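Local coordinates for protein FMN-dependent nitronate monooxygenase (Shewanella oneidensis, PDB 5LSM) that probably catalyses the FMN-dependent oxidation of propionate 3-nitronate by molecular oxygen, giving 3-oxopropanoate, nitrate and nitrite, at residues K125-F131 with W147-S153; A174-E178 with Q194-L200; L201-I205 with T229-S233. All blocks are in the same frame, centred on the assembly; numbering follows the deposited sequence.

Contact 1 (K125-F131 with W147-S153); sequences KPEVVSF and WGSKVIS
Val129 and Lys150 lie at the heart of a backbone ladder between two neighbouring parallel strands of the barrel sheet. Val129 N donates to Lys150 O at 3.0 Å. Val129 O in turn accepts from Ile152 N. The ladder begins with Lys150 N to Glu127 O and ends with Phe131 N to Ile152 O, where the bond is more bent (140° at the hydrogen).

Side-chain polar bonds gather where the strands begin. Ser149 OG donates to Pro126 O at 2.6 Å, in the carbonyl plane. Its hydroxyl sits beside its own backbone N (chi1 -54°), which turns it to the Pro126 carbonyl. Bends at chi2 and chi4 of Lys150 bring NZ to Gly148 O at 3.1 Å. One water joins NZ, Gly148 O and Glu127 O. The Glu127 carboxylate forms a salt bridge with Arg59 and accepts a hydrogen bond from Ile66 N.

Apolar contacts divide between the sheet faces. On one face, Ile152 CG1 lies 3.4 Å from Ser130 CB. The Ser130 hydroxyl is bound to Asn67 and to the FMN-binding residue Asn69. On the other face, Val151 CG1 meets the edge of the Phe131 ring, 4.3 Å from CD2. Ile144 of helix 138-145 packs on this face.

Trp147 extends the apolar layer before the strand. Val129 CG2 comes to its ring edge, 4.4 Å from CZ3. The Lys125 chain crosses the Trp147 side chain obliquely, with its CG 3.8 Å from Trp147 CB.

Strand 128-132, helix 138-145 and strand 150-155 form one beta-alpha-beta unit of the TIM barrel. The chemistry implies a join held mainly by backbone bonds, with serine and lysine tying down the carbonyls ahead of the ladder.

Contact 2 (A174-E178 with Q194-L200); sequences AQGLE and QLGTFSL
Glu178 OE1 accepts the Thr197 N-H at 2.7 Å, on the syn side of the carboxylate. This ties the loop after strand 171-175 of the TIM barrel to the start of helix 197-207, where Gly196 is the N-cap. The bend at chi2 (95°) brings the carboxylate to the helix start, whose dipole would probably favour its negative charge. An alanine here removes the carboxylate, and Thr197 N would probably be left without this acceptor.

A second bond runs from Leu177 N to Leu195 O, 3.0 Å long. Gly176 is pressed against the helix start, its CA 3.5 Å from Thr197 OG1. A CB there would clash with that hydroxyl, which is bound to Gly216 O. A water donates to Ala174 O and, weakly, to Thr197 OG1.

Farther out, the Leu177 and Gln194 side chains cross at about a right angle. Leu177 CD2 lies 3.5 Å from Gln194 OE1, which is held by Arg183. Gln175, of the FMN pocket, has its OE1 held by Gly184 N, and its NE2 makes a weak bond to FMN. Gln326 of the second subunit bonds to Gln194 O. On the strand side, Leu200 CD2 touches Ala174 CB at 4.1 Å and Gln175 O at 3.4 Å.

Contact 3 (L201-I205 with T229-S233); sequences LPQII and TMGAS
Met230 reaches along the flank of helix 197-207 and lays its methyl against the ring of Pro202. The two side chains lie at a slant to each other. Met230 CE is 3.5 Å from Pro202 CG and 3.7 Å from Pro202 CB. The sulfur follows behind, 4.1 Å from Pro202 CD. Two bends in the methionine chain, at chi2 (-133°) and chi3 (61°), fold CE back over the proline. The helix is kinked at Pro202, whose nitrogen makes no bond to the turn before.

Leu201 is the neighbour on the barrel side. Its CG stands opposite the backbone N (chi1 -172°), and this places CD2 beside Met230 and Ala232. CD2 comes to the base of the methionine, 3.9 Å from Met230 CB, and also touches Ala232 CB at 4.2 Å. Leu201 packs on Val212 and Ala214 of strand 212-215 as well, so it joins the helix, the loop and the sheet.

Ile205, one turn on from Leu201, meets backbone instead of side chains. Its CD1 is set against the peptide after Gly231, 3.3 Å from Gly231 O and 3.6 Å from Ala232 N. Gly231 has positive phi and closes helix 221-229 with a Schellman motif. A CB on it would come close to Ile205 CD1 and would also press on the carbonyl of Met230.

The whole interface is apolar in its side chains. The second subunit borders it, with Asn327 of that subunit on Pro202 and Thr223 of that subunit on Met230. Helix 197-207 thus rests on the turn that leads from helix 221-229 into strand 234-237. This seating of an outer helix on the loop between the next helix and strand fits the alternating helix-strand layout of a TIM barrel.

How the contacts relate
The three contacts follow one another along the chain of a single TIM barrel. Contacts 1 and 2 share the sheet, where strands 150-155 and 171-175 are neighbours, but their centres are 23 Å apart. Contacts 2 and 3 share helix 197-207, with centres 11 Å apart. They touch directly, as where Ala174 CB meets Ile204 CD1 at 3.7 Å. Contact 2 lies at the flavin, the Gln175 side chain being about 3 Å from FMN. In contact 1 the Ser130 side chain is about 6 Å from FMN. Contact 3 is more remote, the Leu201 side chain being about 12 Å from FMN. Contacts 2 and 3 both border the second subunit, while contact 1 does not.

Contact 1 (K125-F131 with W147-S153)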
loop_
_atom_site.group_PDB
_atom_site.type_symbol
_atom_site.label_atom_id
_atom_site.label_comp_id
_atom_site.label_asym_id
_atom_site.label_seq_id
_atom_site.Cartn_x
_atom_site.Cartn_y
_atom_site.Cartn_z
ATOM N N LYS A 125 -32.480 -12.667 10.839
ATOM C CA LYS A 125 -32.180 -11.363 11.481
ATOM C C LYS A 125 -30.754 -11.237 12.014
ATOM O O LYS A 125 -30.544 -11.182 13.221
ATOM C CB LYS A 125 -33.178 -11.059 12.591
ATOM C CG LYS A 125 -34.566 -10.727 12.067
ATOM C CD LYS A 125 -35.362 -9.930 13.082
ATOM C CE LYS A 125 -35.479 -10.673 14.404
ATOM N NZ LYS A 125 -36.659 -10.192 15.172
ATOM N N PRO A 126 -29.774 -11.160 11.095
ATOM C CA PRO A 126 -28.349 -11.110 11.403
ATOM C C PRO A 126 -27.963 -9.899 12.216
ATOM O O PRO A 126 -28.385 -8.803 11.919
ATOM C CB PRO A 126 -27.696 -11.021 10.026
ATOM C CG PRO A 126 -28.668 -11.652 9.108
ATOM C CD PRO A 126 -30.012 -11.272 9.646
ATOM N N GLU A 127 -27.057 -10.094 13.152
ATOM C CA GLU A 127 -26.584 -9.010 13.985
ATOM C C GLU A 127 -25.877 -7.975 13.122
ATOM O O GLU A 127 -26.078 -6.766 13.274
ATOM C CB GLU A 127 -25.664 -9.554 15.080
ATOM C CG GLU A 127 -26.394 -10.406 16.131
ATOM C CD GLU A 127 -26.908 -11.747 15.586
ATOM O OE1 GLU A 127 -26.340 -12.276 14.595
ATOM O OE2 GLU A 127 -27.880 -12.286 16.153
ATOM N N VAL A 128 -25.101 -8.438 12.153
ATOM C CA VAL A 128 -24.588 -7.510 11.172
ATOM C C VAL A 128 -24.703 -8.013 9.746
ATOM O O VAL A 128 -24.679 -9.220 9.489
ATOM C CB VAL A 128 -23.169 -6.934 11.521
ATOM C CG1 VAL A 128 -22.783 -7.167 12.979
ATOM C CG2 VAL A 128 -22.104 -7.443 10.583
ATOM N N VAL A 129 -24.962 -7.057 8.855
ATOM C CA VAL A 129 -25.003 -7.260 7.427
ATOM C C VAL A 129 -23.923 -6.358 6.787
ATOM O O VAL A 129 -23.898 -5.131 6.990
ATOM C CB VAL A 129 -26.377 -6.842 6.873
ATOM C CG1 VAL A 129 -26.397 -6.913 5.353
ATOM C CG2 VAL A 129 -27.482 -7.697 7.466
ATOM N N SER A 130 -23.005 -6.974 6.062
ATOM C CA SER A 130 -21.907 -6.246 5.488
ATOM C C SER A 130 -22.113 -6.273 3.994
ATOM O O SER A 130 -22.703 -7.209 3.467
ATOM C CB SER A 130 -20.559 -6.878 5.881
ATOM O OG SER A 130 -20.523 -8.258 5.533
ATOM N N PHE A 131 -21.638 -5.233 3.319
ATOM C CA PHE A 131 -21.767 -5.129 1.874
ATOM C C PHE A 131 -20.402 -4.839 1.291
ATOM O O PHE A 131 -19.608 -4.137 1.909
ATOM C CB PHE A 131 -22.751 -4.011 1.491
ATOM C CG PHE A 131 -24.176 -4.373 1.721
ATOM C CD1 PHE A 131 -24.786 -5.337 0.940
ATOM C CD2 PHE A 131 -24.879 -3.831 2.772
ATOM C CE1 PHE A 131 -26.086 -5.726 1.182
ATOM C CE2 PHE A 131 -26.196 -4.189 2.994
ATOM C CZ PHE A 131 -26.799 -5.138 2.197
ATOM N N TRP A 147 -34.636 -5.026 11.152
ATOM C CA TRP A 147 -34.355 -6.289 11.848
ATOM C C TRP A 147 -33.536 -6.092 13.122
ATOM O O TRP A 147 -33.321 -7.034 13.862
ATOM C CB TRP A 147 -33.578 -7.239 10.948
ATOM C CG TRP A 147 -34.177 -7.460 9.627
ATOM C CD1 TRP A 147 -35.495 -7.440 9.316
ATOM C CD2 TRP A 147 -33.482 -7.802 8.424
ATOM N NE1 TRP A 147 -35.674 -7.755 7.997
ATOM C CE2 TRP A 147 -34.453 -7.986 7.425
ATOM C CE3 TRP A 147 -32.130 -7.977 8.098
ATOM C CZ2 TRP A 147 -34.123 -8.315 6.115
ATOM C CZ3 TRP A 147 -31.800 -8.322 6.811
ATOM C CH2 TRP A 147 -32.791 -8.472 5.822
ATOM N N GLY A 148 -33.040 -4.889 13.353
ATOM C CA GLY A 148 -32.045 -4.666 14.400
ATOM C C GLY A 148 -30.605 -4.752 13.908
ATOM O O GLY A 148 -29.675 -4.437 14.655
ATOM N N SER A 149 -30.424 -5.173 12.651
ATOM C CA SER A 149 -29.101 -5.438 12.087
ATOM C C SER A 149 -28.306 -4.156 11.986
ATOM O O SER A 149 -28.843 -3.118 11.629
ATOM C CB SER A 149 -29.229 -6.038 10.704
ATOM O OG SER A 149 -30.054 -7.180 10.725
ATOM N N LYS A 150 -27.043 -4.213 12.380
ATOM C CA LYS A 150 -26.115 -3.140 12.065
ATOM C C LYS A 150 -25.640 -3.351 10.657
ATOM O O LYS A 150 -25.433 -4.487 10.227
ATOM C CB LYS A 150 -24.907 -3.157 13.008
ATOM C CG LYS A 150 -25.264 -3.119 14.473
ATOM C CD LYS A 150 -26.006 -1.845 14.834
ATOM C CE LYS A 150 -26.528 -1.906 16.266
ATOM N NZ LYS A 150 -27.489 -3.043 16.422
ATOM N N VAL A 151 -25.425 -2.257 9.951
ATOM C CA VAL A 151 -24.959 -2.321 8.578
ATOM C C VAL A 151 -23.557 -1.745 8.469
ATOM O O VAL A 151 -23.319 -0.598 8.878
ATOM C CB VAL A 151 -25.899 -1.548 7.651
ATOM C CG1 VAL A 151 -25.278 -1.362 6.277
ATOM C CG2 VAL A 151 -27.229 -2.275 7.534
ATOM N N ILE A 152 -22.655 -2.524 7.876
ATOM C CA ILE A 152 -21.306 -2.058 7.557
ATOM C C ILE A 152 -20.946 -2.258 6.073
ATOM O O ILE A 152 -21.535 -3.103 5.393
ATOM C CB ILE A 152 -20.250 -2.768 8.424
ATOM C CG1 ILE A 152 -20.177 -4.252 8.082
ATOM C CG2 ILE A 152 -20.564 -2.598 9.895
ATOM C CD1 ILE A 152 -19.067 -4.969 8.813
ATOM N N SER A 153 -19.984 -1.466 5.580
ATOM C CA SER A 153 -19.534 -1.565 4.186
ATOM C C SER A 153 -18.095 -1.131 4.041
ATOM O O SER A 153 -17.506 -0.588 4.979
ATOM C CB SER A 153 -20.406 -0.737 3.253
ATOM O OG SER A 153 -19.904 -0.798 1.918
HETATM O O HOH W 1 -27.365 -5.719 15.488
#

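Contact 2 (A174-E178 with Q194-L200)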
loop_
_atom_site.group_PDB
_atom_site.type_symbol
_atom_site.label_atom_id
_atom_site.label_comp_id
_atom_site.label_asym_id
_atom_site.label_seq_id
_atom_site.Cartn_x
_atom_site.Cartn_y
_atom_site.Cartn_z
ATOM N N ALA A 174 -12.249 0.006 6.460
ATOM C CA ALA A 174 -11.183 0.633 5.679
ATOM C C ALA A 174 -10.247 -0.428 5.131
ATOM O O ALA A 174 -9.401 -0.913 5.875
ATOM C CB ALA A 174 -10.395 1.578 6.582
ATOM N N GLN A 175 -10.403 -0.837 3.866
ATOM C CA GLN A 175 -9.432 -1.829 3.309
ATOM C C GLN A 175 -8.321 -1.204 2.518
ATOM O O GLN A 175 -8.535 -0.696 1.430
ATOM C CB GLN A 175 -10.053 -2.988 2.517
ATOM C CG GLN A 175 -10.854 -2.559 1.336
ATOM C CD GLN A 175 -10.811 -3.530 0.167
ATOM O OE1 GLN A 175 -11.072 -3.132 -0.946
ATOM N NE2 GLN A 175 -10.523 -4.795 0.422
ATOM N N GLY A 176 -7.122 -1.274 3.092
ATOM C CA GLY A 176 -5.917 -0.911 2.400
ATOM C C GLY A 176 -5.657 -1.813 1.222
ATOM O O GLY A 176 -6.130 -2.944 1.179
ATOM N N LEU A 177 -4.839 -1.316 0.299
ATOM C CA LEU A 177 -4.399 -2.076 -0.863
ATOM C C LEU A 177 -3.747 -3.405 -0.519
ATOM O O LEU A 177 -3.663 -4.269 -1.374
ATOM C CB LEU A 177 -3.425 -1.236 -1.721
ATOM C CG LEU A 177 -4.031 -0.150 -2.627
ATOM C CD1 LEU A 177 -2.938 0.603 -3.354
ATOM C CD2 LEU A 177 -4.979 -0.767 -3.627
ATOM N N GLU A 178 -3.260 -3.561 0.714
ATOM C CA GLU A 178 -2.634 -4.821 1.161
ATOM C C GLU A 178 -3.647 -5.993 1.185
ATOM O O GLU A 178 -3.259 -7.168 1.161
ATOM C CB GLU A 178 -2.030 -4.645 2.563
ATOM C CG GLU A 178 -0.747 -3.798 2.642
ATOM C CD GLU A 178 -0.967 -2.313 2.971
ATOM O OE1 GLU A 178 -2.040 -1.734 2.624
ATOM O OE2 GLU A 178 -0.043 -1.706 3.572
ATOM N N GLN A 194 -6.530 4.848 -4.430
ATOM C CA GLN A 194 -6.552 3.963 -3.280
ATOM C C GLN A 194 -5.214 3.949 -2.545
ATOM O O GLN A 194 -4.175 4.288 -3.107
ATOM C CB GLN A 194 -6.946 2.560 -3.713
ATOM C CG GLN A 194 -8.379 2.494 -4.221
ATOM C CD GLN A 194 -8.819 1.080 -4.542
ATOM O OE1 GLN A 194 -8.333 0.108 -3.954
ATOM N NE2 GLN A 194 -9.729 0.954 -5.494
ATOM N N LEU A 195 -5.274 3.614 -1.258
ATOM C CA LEU A 195 -4.168 3.812 -0.344
ATOM C C LEU A 195 -3.848 2.514 0.357
ATOM O O LEU A 195 -4.718 1.649 0.533
ATOM C CB LEU A 195 -4.539 4.838 0.728
ATOM C CG LEU A 195 -5.059 6.239 0.393
ATOM C CD1 LEU A 195 -4.879 7.135 1.616
ATOM C CD2 LEU A 195 -4.342 6.836 -0.794
ATOM N N GLY A 196 -2.645 2.446 0.904
ATOM C CA GLY A 196 -2.307 1.371 1.822
ATOM C C GLY A 196 -2.912 1.556 3.195
ATOM O O GLY A 196 -3.233 2.679 3.611
ATOM N N THR A 197 -3.012 0.457 3.932
ATOM C CA THR A 197 -3.632 0.482 5.255
ATOM C C THR A 197 -3.090 1.600 6.145
ATOM O O THR A 197 -3.857 2.284 6.825
ATOM C CB THR A 197 -3.485 -0.869 5.964
ATOM O OG1 THR A 197 -4.446 -1.780 5.429
ATOM C CG2 THR A 197 -3.714 -0.723 7.487
ATOM N N PHE A 198 -1.777 1.792 6.107
ATOM C CA PHE A 198 -1.089 2.664 7.042
ATOM C C PHE A 198 -1.533 4.105 6.888
ATOM O O PHE A 198 -1.479 4.880 7.836
ATOM C CB PHE A 198 0.424 2.585 6.825
ATOM C CG PHE A 198 1.218 2.925 8.032
ATOM C CD1 PHE A 198 1.258 2.053 9.120
ATOM C CD2 PHE A 198 1.945 4.098 8.090
ATOM C CE1 PHE A 198 1.988 2.369 10.245
ATOM C CE2 PHE A 198 2.693 4.405 9.207
ATOM C CZ PHE A 198 2.700 3.552 10.290
ATOM N N SER A 199 -1.908 4.466 5.666
ATOM C CA SER A 199 -2.376 5.809 5.365
ATOM C C SER A 199 -3.902 5.938 5.279
ATOM O O SER A 199 -4.434 6.988 5.582
ATOM C CB SER A 199 -1.723 6.282 4.073
ATOM O OG SER A 199 -0.340 6.486 4.298
ATOM N N LEU A 200 -4.591 4.893 4.809
ATOM C CA LEU A 200 -6.059 4.919 4.681
ATOM C C LEU A 200 -6.743 5.013 6.045
ATOM O O LEU A 200 -7.648 5.848 6.257
ATOM C CB LEU A 200 -6.550 3.657 3.974
ATOM C CG LEU A 200 -8.057 3.603 3.693
ATOM C CD1 LEU A 200 -8.471 4.768 2.794
ATOM C CD2 LEU A 200 -8.432 2.264 3.063
HETATM O O HOH W 2 -6.891 -0.064 6.702
#

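Contact 3 (L201-I205 with T229-S233)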
loop_
_atom_site.group_PDB
_atom_site.type_symbol
_atom_site.label_atom_id
_atom_site.label_comp_id
_atom_site.label_asym_id
_atom_site.label_seq_id
_atom_site.Cartn_x
_atom_site.Cartn_y
_atom_site.Cartn_z
ATOM N N LEU A 201 -6.296 4.161 6.963
ATOM C CA LEU A 201 -6.908 4.033 8.276
ATOM C C LEU A 201 -6.989 5.358 9.045
ATOM O O LEU A 201 -8.095 5.800 9.373
ATOM C CB LEU A 201 -6.178 2.980 9.098
ATOM C CG LEU A 201 -6.825 2.599 10.419
ATOM C CD1 LEU A 201 -8.214 2.034 10.153
ATOM C CD2 LEU A 201 -5.955 1.572 11.154
ATOM N N PRO A 202 -5.829 6.012 9.317
ATOM C CA PRO A 202 -5.896 7.250 10.115
ATOM C C PRO A 202 -6.597 8.393 9.393
ATOM O O PRO A 202 -7.234 9.239 10.053
ATOM C CB PRO A 202 -4.435 7.596 10.383
ATOM C CG PRO A 202 -3.649 6.828 9.383
ATOM C CD PRO A 202 -4.436 5.597 9.066
ATOM N N GLN A 203 -6.560 8.392 8.058
ATOM C CA GLN A 203 -7.253 9.426 7.319
ATOM C C GLN A 203 -8.758 9.207 7.277
ATOM O O GLN A 203 -9.507 10.154 7.458
ATOM C CB GLN A 203 -6.655 9.616 5.936
ATOM C CG GLN A 203 -5.302 10.330 6.005
ATOM C CD GLN A 203 -4.626 10.452 4.652
ATOM O OE1 GLN A 203 -4.678 11.506 4.005
ATOM N NE2 GLN A 203 -3.988 9.376 4.217
ATOM N N ILE A 204 -9.209 7.958 7.182
ATOM C CA ILE A 204 -10.634 7.692 7.343
ATOM C C ILE A 204 -11.137 8.018 8.750
ATOM O O ILE A 204 -12.206 8.592 8.895
ATOM C CB ILE A 204 -11.041 6.251 6.938
ATOM C CG1 ILE A 204 -11.091 6.120 5.413
ATOM C CG2 ILE A 204 -12.433 5.924 7.470
ATOM C CD1 ILE A 204 -11.337 4.705 4.914
ATOM N N ILE A 205 -10.392 7.636 9.781
ATOM C CA ILE A 205 -10.816 7.890 11.166
ATOM C C ILE A 205 -10.921 9.397 11.422
ATOM O O ILE A 205 -11.830 9.841 12.105
ATOM C CB ILE A 205 -9.849 7.248 12.195
ATOM C CG1 ILE A 205 -10.084 5.742 12.290
ATOM C CG2 ILE A 205 -9.997 7.875 13.582
ATOM C CD1 ILE A 205 -8.879 4.990 12.816
ATOM N N THR A 229 -3.800 0.875 17.899
ATOM C CA THR A 229 -2.976 2.061 18.174
ATOM C C THR A 229 -3.339 3.278 17.326
ATOM O O THR A 229 -3.241 4.401 17.786
ATOM C CB THR A 229 -1.486 1.751 17.929
ATOM O OG1 THR A 229 -1.074 0.677 18.779
ATOM C CG2 THR A 229 -0.638 2.942 18.222
ATOM N N MET A 230 -3.647 3.051 16.059
ATOM C CA MET A 230 -4.019 4.126 15.151
ATOM C C MET A 230 -5.428 4.641 15.381
ATOM O O MET A 230 -5.808 5.629 14.770
ATOM C CB MET A 230 -3.927 3.655 13.700
ATOM C CG MET A 230 -2.567 3.106 13.302
ATOM S SD MET A 230 -2.000 3.766 11.736
ATOM C CE MET A 230 -1.936 5.496 12.167
ATOM N N GLY A 231 -6.238 3.899 16.139
ATOM C CA GLY A 231 -7.609 4.323 16.467
ATOM C C GLY A 231 -8.692 3.487 15.802
ATOM O O GLY A 231 -9.845 3.873 15.792
ATOM N N ALA A 232 -8.340 2.337 15.248
ATOM C CA ALA A 232 -9.366 1.399 14.772
ATOM C C ALA A 232 -10.220 0.883 15.941
ATOM O O ALA A 232 -9.699 0.625 17.013
ATOM C CB ALA A 232 -8.712 0.224 14.050
ATOM N N SER A 233 -11.509 0.658 15.700
ATOM C CA SER A 233 -12.400 0.076 16.719
ATOM C C SER A 233 -12.423 -1.443 16.660
ATOM O O SER A 233 -13.024 -2.081 17.500
ATOM C CB SER A 233 -13.833 0.596 16.544
ATOM O OG SER A 233 -13.923 1.962 16.879
#